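Local coordinates for protein putative phosphosugar isomerase (Silicibacter pomeroyi DSS-3, PDB 3FJ1) that probably binds phosphosugars or related carbohydrate derivatives through its paired SIS domains, with an isomerase or aminotransferase role that is inferred and not established, at residues A[58-63]-A[213-218]; A[207-212]-A[234-239]; A[255-260]-A[282-287]. One frame throughout, in Å; residues are numbered along the deposited sequence.

Contact 1 of 3, residues A[58-63]-A[213-218]; sequences CTYLSY and RGTSLA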
loop_
_atom_site.group_PDB
_atom_site.type_symbol
_atom_site.label_atom_id
_atom_site.label_comp_id
_atom_site.label_asym_id
_atom_site.label_seq_id
_atom_site.Cartn_x
_atom_site.Cartn_y
_atom_site.Cartn_z
ATOM N N CYS A 58 0.176 -6.162 9.209
ATOM C CA CYS A 58 -0.056 -7.136 8.134
ATOM C C CYS A 58 1.073 -7.135 7.077
ATOM O O CYS A 58 1.512 -8.188 6.619
ATOM C CB CYS A 58 -1.408 -6.915 7.521
ATOM S SG CYS A 58 -2.769 -7.531 8.573
ATOM N N THR A 59 1.576 -5.959 6.733
ATOM C CA THR A 59 2.714 -5.900 5.822
ATOM C C THR A 59 3.914 -6.639 6.407
ATOM O O THR A 59 4.553 -7.443 5.721
ATOM C CB THR A 59 3.085 -4.451 5.511
ATOM O OG1 THR A 59 1.955 -3.806 4.899
ATOM C CG2 THR A 59 4.347 -4.367 4.597
ATOM N N TYR A 60 4.211 -6.372 7.676
ATOM C CA TYR A 60 5.265 -7.062 8.422
ATOM C C TYR A 60 5.064 -8.595 8.364
ATOM O O TYR A 60 5.955 -9.336 7.948
ATOM C CB TYR A 60 5.255 -6.524 9.853
ATOM C CG TYR A 60 6.451 -6.802 10.732
ATOM C CD1 TYR A 60 7.234 -7.931 10.589
ATOM C CD2 TYR A 60 6.719 -5.970 11.817
ATOM C CE1 TYR A 60 8.291 -8.196 11.464
ATOM C CE2 TYR A 60 7.752 -6.242 12.686
ATOM C CZ TYR A 60 8.534 -7.337 12.506
ATOM O OH TYR A 60 9.547 -7.567 13.380
ATOM N N LEU A 61 3.859 -9.048 8.695
ATOM C CA LEU A 61 3.553 -10.457 8.692
ATOM C C LEU A 61 3.523 -11.091 7.290
ATOM O O LEU A 61 3.786 -12.287 7.190
ATOM C CB LEU A 61 2.261 -10.719 9.442
ATOM C CG LEU A 61 2.264 -10.325 10.940
ATOM C CD1 LEU A 61 0.853 -10.607 11.537
ATOM C CD2 LEU A 61 3.383 -11.024 11.722
ATOM N N SER A 62 3.265 -10.296 6.248
ATOM C CA SER A 62 3.294 -10.793 4.879
ATOM C C SER A 62 4.732 -11.140 4.502
ATOM O O SER A 62 4.995 -12.222 3.981
ATOM C CB SER A 62 2.692 -9.783 3.905
ATOM O OG SER A 62 1.359 -9.521 4.267
ATOM N N TYR A 63 5.677 -10.247 4.789
ATOM C CA TYR A 63 7.095 -10.579 4.570
ATOM C C TYR A 63 7.498 -11.819 5.364
ATOM O O TYR A 63 8.151 -12.726 4.824
ATOM C CB TYR A 63 8.018 -9.423 4.955
ATOM C CG TYR A 63 8.138 -8.422 3.855
ATOM C CD1 TYR A 63 8.953 -8.679 2.755
ATOM C CD2 TYR A 63 7.400 -7.240 3.880
ATOM C CE1 TYR A 63 9.049 -7.774 1.700
ATOM C CE2 TYR A 63 7.511 -6.296 2.840
ATOM C CZ TYR A 63 8.319 -6.585 1.747
ATOM O OH TYR A 63 8.379 -5.665 0.712
ATOM N N ARG A 213 13.547 -1.490 3.650
ATOM C CA ARG A 213 13.815 -2.350 2.507
ATOM C C ARG A 213 13.454 -3.769 2.933
ATOM O O ARG A 213 13.981 -4.270 3.912
ATOM C CB ARG A 213 15.278 -2.227 2.070
ATOM C CG ARG A 213 15.705 -3.090 0.869
ATOM C CD ARG A 213 14.884 -2.759 -0.389
ATOM N NE ARG A 213 15.459 -3.323 -1.622
ATOM C CZ ARG A 213 14.751 -3.544 -2.725
ATOM N NH1 ARG A 213 13.448 -3.309 -2.742
ATOM N NH2 ARG A 213 15.319 -4.050 -3.808
ATOM N N GLY A 214 12.558 -4.423 2.191
ATOM C CA GLY A 214 12.060 -5.720 2.631
ATOM C C GLY A 214 11.218 -5.576 3.908
ATOM O O GLY A 214 10.425 -4.644 4.053
ATOM N N THR A 215 11.421 -6.485 4.854
ATOM C CA THR A 215 10.593 -6.563 6.080
ATOM C C THR A 215 10.485 -5.226 6.814
ATOM O O THR A 215 9.367 -4.828 7.240
ATOM C CB THR A 215 11.087 -7.676 7.016
ATOM O OG1 THR A 215 11.259 -8.887 6.268
ATOM C CG2 THR A 215 10.130 -7.924 8.215
ATOM N N SER A 216 11.601 -4.484 6.892
ATOM C CA SER A 216 11.640 -3.250 7.672
ATOM C C SER A 216 10.797 -2.122 7.051
ATOM O O SER A 216 10.544 -1.100 7.692
ATOM C CB SER A 216 13.090 -2.800 7.853
ATOM O OG SER A 216 13.611 -2.275 6.646
ATOM N N LEU A 217 10.400 -2.289 5.789
ATOM C CA LEU A 217 9.483 -1.329 5.187
ATOM C C LEU A 217 8.191 -1.220 5.980
ATOM O O LEU A 217 7.601 -0.150 6.028
ATOM C CB LEU A 217 9.166 -1.672 3.726
ATOM C CG LEU A 217 8.400 -0.605 2.929
ATOM C CD1 LEU A 217 9.018 0.792 2.927
ATOM C CD2 LEU A 217 8.262 -1.139 1.475
ATOM N N ALA A 218 7.777 -2.294 6.643
ATOM C CA ALA A 218 6.529 -2.283 7.431
ATOM C C ALA A 218 6.654 -1.342 8.630
ATOM O O ALA A 218 5.739 -0.564 8.922
ATOM C CB ALA A 218 6.145 -3.730 7.878
#
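Tyr63 lays one face of its phenol ring over the backbone of Gly214 and Thr215, where a helix of the first SIS domain meets the turn that leads into helix 217-231 of the second. The ring belongs to helix 53-69, and it rests flat against the peptide link: Gly214 C sits 3.7 Å above the ring plane, over its centre. Thr215 CA adds a CH-pi contact over the same face, 4.2 Å from the ring centroid and 26° off the normal. Gly214 takes a positive phi, 67°, a conformation that favours glycine.

Thr215, a buried residue, sends its two branches to two tyrosines. Its OG1 approaches Tyr63 CB, at 3.5 Å, while CG2, anti to the backbone N, reaches obliquely to the Tyr60 ring, 3.7 Å from Tyr60 CE1. The far end of Tyr60 is tied down by a hydrogen bond from its OH to Leu306 O, near the start of helix 308-326. Tyr84 of the second subunit hydrogen-bonds through its OH to Thr215 N, so the turn is held by both subunits.

One turn further on, Ala218 meets helix 53-69 through its CB, which lies 3.8 Å from Thr59 CG2 and 3.3 Å from Tyr60 N.

Contact 2 of 3, residues A[207-212]-A[234-239]; sequences SLFTLG and HAESYS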
loop_
_atom_site.group_PDB
_atom_site.type_symbol
_atom_site.label_atom_id
_atom_site.label_comp_id
_atom_site.label_asym_id
_atom_site.label_seq_id
_atom_site.Cartn_x
_atom_site.Cartn_y
_atom_site.Cartn_z
ATOM N N SER A 207 10.009 17.854 9.494
ATOM C CA SER A 207 9.293 16.826 8.723
ATOM C C SER A 207 10.259 15.654 8.679
ATOM O O SER A 207 11.455 15.832 8.915
ATOM C CB SER A 207 8.969 17.270 7.310
ATOM O OG SER A 207 7.876 18.133 7.332
ATOM N N LEU A 208 9.775 14.486 8.282
ATOM C CA LEU A 208 10.630 13.318 8.340
ATOM C C LEU A 208 10.390 12.352 7.207
ATOM O O LEU A 208 9.254 12.067 6.879
ATOM C CB LEU A 208 10.375 12.601 9.659
ATOM C CG LEU A 208 11.117 11.281 9.902
ATOM C CD1 LEU A 208 12.618 11.563 10.085
ATOM C CD2 LEU A 208 10.516 10.521 11.080
ATOM N N PHE A 209 11.481 11.836 6.622
ATOM C CA PHE A 209 11.399 10.748 5.675
ATOM C C PHE A 209 11.921 9.468 6.330
ATOM O O PHE A 209 12.966 9.467 6.967
ATOM C CB PHE A 209 12.177 11.041 4.391
ATOM C CG PHE A 209 11.667 12.236 3.644
ATOM C CD1 PHE A 209 10.426 12.197 3.049
ATOM C CD2 PHE A 209 12.442 13.378 3.516
ATOM C CE1 PHE A 209 9.943 13.290 2.333
ATOM C CE2 PHE A 209 11.976 14.480 2.821
ATOM C CZ PHE A 209 10.712 14.431 2.226
ATOM N N THR A 210 11.123 8.415 6.279
ATOM C CA THR A 210 11.550 7.094 6.767
ATOM C C THR A 210 11.763 6.158 5.573
ATOM O O THR A 210 11.077 6.267 4.550
ATOM C CB THR A 210 10.533 6.508 7.758
ATOM O OG1 THR A 210 9.256 6.379 7.116
ATOM C CG2 THR A 210 10.430 7.443 8.992
ATOM N N LEU A 211 12.745 5.273 5.706
ATOM C CA LEU A 211 13.052 4.287 4.696
ATOM C C LEU A 211 13.075 2.892 5.294
ATOM O O LEU A 211 13.390 2.684 6.469
ATOM C CB LEU A 211 14.422 4.547 4.047
ATOM C CG LEU A 211 14.731 5.926 3.470
ATOM C CD1 LEU A 211 16.182 5.916 2.851
ATOM C CD2 LEU A 211 13.714 6.342 2.452
ATOM N N GLY A 212 12.754 1.930 4.448
ATOM C CA GLY A 212 12.841 0.526 4.786
ATOM C C GLY A 212 13.164 -0.239 3.506
ATOM O O GLY A 212 13.100 0.308 2.424
ATOM N N HIS A 234 4.563 16.393 9.237
ATOM C CA HIS A 234 4.504 15.532 8.084
ATOM C C HIS A 234 5.628 14.506 8.086
ATOM O O HIS A 234 6.750 14.817 8.486
ATOM C CB HIS A 234 4.587 16.373 6.805
ATOM C CG HIS A 234 4.414 15.569 5.555
ATOM N ND1 HIS A 234 3.285 14.810 5.315
ATOM C CD2 HIS A 234 5.222 15.408 4.480
ATOM C CE1 HIS A 234 3.408 14.216 4.140
ATOM N NE2 HIS A 234 4.577 14.556 3.616
ATOM N N ALA A 235 5.294 13.292 7.671
ATOM C CA ALA A 235 6.265 12.248 7.426
ATOM C C ALA A 235 5.846 11.400 6.238
ATOM O O ALA A 235 4.642 11.282 5.934
ATOM C CB ALA A 235 6.462 11.369 8.657
ATOM N N GLU A 236 6.823 10.791 5.572
ATOM C CA GLU A 236 6.560 9.897 4.431
ATOM C C GLU A 236 7.540 8.732 4.477
ATOM O O GLU A 236 8.734 8.950 4.717
ATOM C CB GLU A 236 6.718 10.618 3.089
ATOM C CG GLU A 236 5.699 11.700 2.797
ATOM C CD GLU A 236 6.024 12.484 1.525
ATOM O OE1 GLU A 236 6.605 11.912 0.571
ATOM O OE2 GLU A 236 5.708 13.679 1.476
ATOM N N SER A 237 7.024 7.522 4.251
ATOM C CA SER A 237 7.817 6.308 4.206
ATOM C C SER A 237 8.067 5.826 2.764
ATOM O O SER A 237 7.144 5.774 1.932
ATOM C CB SER A 237 7.107 5.195 4.971
ATOM O OG SER A 237 7.881 4.018 4.908
ATOM N N TYR A 238 9.287 5.388 2.496
ATOM C CA TYR A 238 9.636 4.910 1.182
ATOM C C TYR A 238 10.477 3.676 1.248
ATOM O O TYR A 238 11.238 3.495 2.207
ATOM C CB TYR A 238 10.518 5.937 0.461
ATOM C CG TYR A 238 9.836 7.228 0.095
ATOM C CD1 TYR A 238 9.839 8.326 0.960
ATOM C CD2 TYR A 238 9.239 7.363 -1.132
ATOM C CE1 TYR A 238 9.215 9.526 0.598
ATOM C CE2 TYR A 238 8.637 8.528 -1.497
ATOM C CZ TYR A 238 8.606 9.593 -0.626
ATOM O OH TYR A 238 7.969 10.747 -1.074
ATOM N N SER A 239 10.366 2.837 0.209
ATOM C CA SER A 239 11.370 1.822 0.008
ATOM C C SER A 239 12.660 2.571 -0.344
ATOM O O SER A 239 12.650 3.479 -1.180
ATOM C CB SER A 239 11.001 0.873 -1.143
ATOM O OG SER A 239 12.065 -0.041 -1.422
HETATM O O HOH W 1 5.258 19.097 8.676
#
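Phe209 and Tyr238 run side by side on one face of a parallel pair of strands, Phe209 CD1 coming 3.8 Å from Tyr238 CE1 at the edge of the tyrosine ring. Glu236, in the conformer described here, one of two, lies alongside the phenylalanine too, its carboxylate plane 87° from the ring plane and OE1 at the ring's edge. Further along the same face, Leu211 CD2 packs on Tyr238 CB at 3.8 Å.

The reverse face carries Leu208, Thr210, Ala235 and Ser237. Thr210 holds OG1 between its backbone N and carbonyl carbon (chi1 59°), which brings that oxygen to 3.3 Å from Ser237 CB. The hydroxyls find their hydrogen-bond partners on helix 217-231: Thr210 OG1 bonds Ser220 O, and Ser237 OG bonds Asn221 OD1 and Ser220 OG.

Between the strands, five backbone hydrogen bonds keep a regular parallel register, from Leu208 N to His234 O at one end to Gly212 N to Tyr238 O at the other. Beside the start of the pair a water bridges Ser207 OG and His234 N.

In the same conformer of Glu236, His234 NE2 donates to Glu236 OE2 at 2.6 Å, almost straight at 170°, meeting the anti lone pair in the plane of the imidazole. A bond from Tyr238 OH to OE1 is doubtful, the distance being very short. His234 also meets His234 of the second subunit, their ring planes at about 75°.

The strands belong to a beta-alpha-beta crossover: helix 217-231 joins them and covers the Thr210 and Ser237 face, Ile250 and Glu253 of helix 250-253 pack on Phe209, and strand 257-259 continues the sheet beyond strand 208-212.

Contact 3 of 3, residues A[255-260]-A[282-287]; sequences FPVLGF and ATVFAT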
loop_
_atom_site.group_PDB
_atom_site.type_symbol
_atom_site.label_atom_id
_atom_site.label_comp_id
_atom_site.label_asym_id
_atom_site.label_seq_id
_atom_site.Cartn_x
_atom_site.Cartn_y
_atom_site.Cartn_z
ATOM N N PHE A 255 14.848 17.609 4.549
ATOM C CA PHE A 255 14.405 17.044 5.810
ATOM C C PHE A 255 15.216 15.795 6.194
ATOM O O PHE A 255 15.786 15.125 5.309
ATOM C CB PHE A 255 12.918 16.725 5.768
ATOM C CG PHE A 255 12.067 17.942 5.539
ATOM C CD1 PHE A 255 12.016 18.952 6.498
ATOM C CD2 PHE A 255 11.334 18.090 4.373
ATOM C CE1 PHE A 255 11.242 20.082 6.291
ATOM C CE2 PHE A 255 10.551 19.216 4.161
ATOM C CZ PHE A 255 10.518 20.224 5.113
ATOM N N PRO A 256 15.271 15.487 7.510
ATOM C CA PRO A 256 16.032 14.321 7.945
ATOM C C PRO A 256 15.448 13.009 7.397
ATOM O O PRO A 256 14.219 12.860 7.224
ATOM C CB PRO A 256 15.898 14.335 9.481
ATOM C CG PRO A 256 15.404 15.669 9.838
ATOM C CD PRO A 256 14.657 16.192 8.649
ATOM N N VAL A 257 16.351 12.064 7.152
ATOM C CA VAL A 257 15.993 10.759 6.610
ATOM C C VAL A 257 16.407 9.703 7.633
ATOM O O VAL A 257 17.513 9.746 8.168
ATOM C CB VAL A 257 16.717 10.532 5.271
ATOM C CG1 VAL A 257 16.391 9.157 4.693
ATOM C CG2 VAL A 257 16.373 11.653 4.278
ATOM N N LEU A 258 15.507 8.770 7.924
ATOM C CA LEU A 258 15.780 7.712 8.874
ATOM C C LEU A 258 15.646 6.357 8.187
ATOM O O LEU A 258 14.538 5.963 7.792
ATOM C CB LEU A 258 14.776 7.808 10.012
ATOM C CG LEU A 258 15.069 7.109 11.336
ATOM C CD1 LEU A 258 13.879 7.314 12.288
ATOM C CD2 LEU A 258 15.493 5.650 11.253
ATOM N N GLY A 259 16.758 5.639 8.050
ATOM C CA GLY A 259 16.761 4.322 7.438
ATOM C C GLY A 259 16.618 3.196 8.452
ATOM O O GLY A 259 17.501 2.995 9.289
ATOM N N PHE A 260 15.494 2.485 8.365
ATOM C CA PHE A 260 15.206 1.307 9.176
ATOM C C PHE A 260 15.900 0.098 8.563
ATOM O O PHE A 260 15.459 -0.427 7.537
ATOM C CB PHE A 260 13.699 1.081 9.316
ATOM C CG PHE A 260 13.039 2.072 10.251
ATOM C CD1 PHE A 260 13.057 1.853 11.598
ATOM C CD2 PHE A 260 12.420 3.220 9.775
ATOM C CE1 PHE A 260 12.447 2.750 12.467
ATOM C CE2 PHE A 260 11.801 4.109 10.620
ATOM C CZ PHE A 260 11.806 3.890 11.948
ATOM N N ALA A 282 22.382 15.480 2.165
ATOM C CA ALA A 282 21.221 15.301 3.048
ATOM C C ALA A 282 21.607 14.799 4.437
ATOM O O ALA A 282 22.671 14.210 4.637
ATOM C CB ALA A 282 20.210 14.346 2.409
ATOM N N THR A 283 20.710 15.042 5.387
ATOM C CA THR A 283 20.876 14.611 6.760
ATOM C C THR A 283 20.238 13.235 6.878
ATOM O O THR A 283 19.018 13.111 6.818
ATOM C CB THR A 283 20.175 15.566 7.699
ATOM O OG1 THR A 283 20.765 16.857 7.519
ATOM C CG2 THR A 283 20.341 15.113 9.128
ATOM N N VAL A 284 21.076 12.210 6.989
ATOM C CA VAL A 284 20.620 10.831 7.002
ATOM C C VAL A 284 21.175 10.036 8.182
ATOM O O VAL A 284 22.368 10.145 8.525
ATOM C CB VAL A 284 21.030 10.119 5.689
ATOM C CG1 VAL A 284 20.351 8.728 5.608
ATOM C CG2 VAL A 284 20.694 10.983 4.490
ATOM N N PHE A 285 20.290 9.260 8.805
ATOM C CA PHE A 285 20.591 8.389 9.937
ATOM C C PHE A 285 20.125 6.982 9.571
ATOM O O PHE A 285 19.150 6.819 8.822
ATOM C CB PHE A 285 19.827 8.860 11.172
ATOM C CG PHE A 285 20.095 10.298 11.581
ATOM C CD1 PHE A 285 19.380 11.364 11.014
ATOM C CD2 PHE A 285 21.035 10.574 12.558
ATOM C CE1 PHE A 285 19.627 12.666 11.414
ATOM C CE2 PHE A 285 21.277 11.861 12.952
ATOM C CZ PHE A 285 20.560 12.911 12.379
ATOM N N ALA A 286 20.792 5.949 10.076
ATOM C CA ALA A 286 20.342 4.574 9.776
ATOM C C ALA A 286 20.667 3.646 10.917
ATOM O O ALA A 286 21.683 3.836 11.569
ATOM C CB ALA A 286 20.927 4.074 8.466
ATOM N N THR A 287 19.821 2.636 11.148
ATOM C CA THR A 287 19.952 1.697 12.291
ATOM C C THR A 287 20.867 0.519 11.935
ATOM O O THR A 287 20.467 -0.630 12.022
ATOM C CB THR A 287 18.578 1.145 12.757
ATOM O OG1 THR A 287 18.000 0.359 11.703
ATOM C CG2 THR A 287 17.551 2.292 13.115
HETATM O O HOH W 2 18.376 16.376 4.717
#
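A second beta-alpha-beta unit of the same SIS domain brings Val257 beside Val284, on strands linked through helix 267-279. The two valines point the same way, and Val257 CB comes 4.1 Å from Val284 CG1. Both CG1 methyls stand opposite the backbone N across their CA-CB bonds (chi1 179° in Val257, -171° in Val284) and meet at the same spacing. Ala274 and Ile277 of helix 267-279 pack against Val284 and close over this face.

Four backbone hydrogen bonds stitch the strands together. Gly259 N to Phe285 O is short at 2.8 Å and nearly linear, with an N-H...O angle of 174°. Thr287 N to Gly259 O, at 3.0 Å, carries the ladder past the end of strand 284-286. In the parallel sheet of the domain, strand 257-259 lies between 208-212 and 284-286. Helix 267-279 on the Val284 face and helix 196-204 on the Phe285 face give the three-layer alpha-beta-alpha arrangement. Gly259 and Ala286 are the closest CA pair of the contact, 4.3 Å apart.

The opposite face carries Leu258 and Phe285. Phe285 turns the edge of its ring to Val257 O, which lies in the ring plane 3.8 Å from CD1, while Met198 of helix 196-204 touches both side chains. At the start of the pair, a water donates to Phe255 O and accepts from Thr283 N. At the other end, Thr287 OG1 lies 3.6 Å from Gly259 O and hydrogen-bonds to Ala261 N.

Contacts 2 and 3 are neighbouring parts of one parallel sheet, their centres about 9 Å apart. Strands 208-212 and 257-259 join them directly: Phe209 O and Leu258 N stand 2.8 Å apart, a probable hydrogen bond, as do Leu211 N and Leu258 O. Contact 1 begins where strand 208-212 ends, so the crossover that makes contact 2 also carries the turn facing the first SIS domain. Its centre is about 15 Å from that of contact 2 and about 19 Å from that of contact 3. Ser216 OG nevertheless reaches Phe260 O at 2.8 Å, probably hydrogen-bonded, and Leu217 CD1 packs 3.6 Å from Tyr238 O.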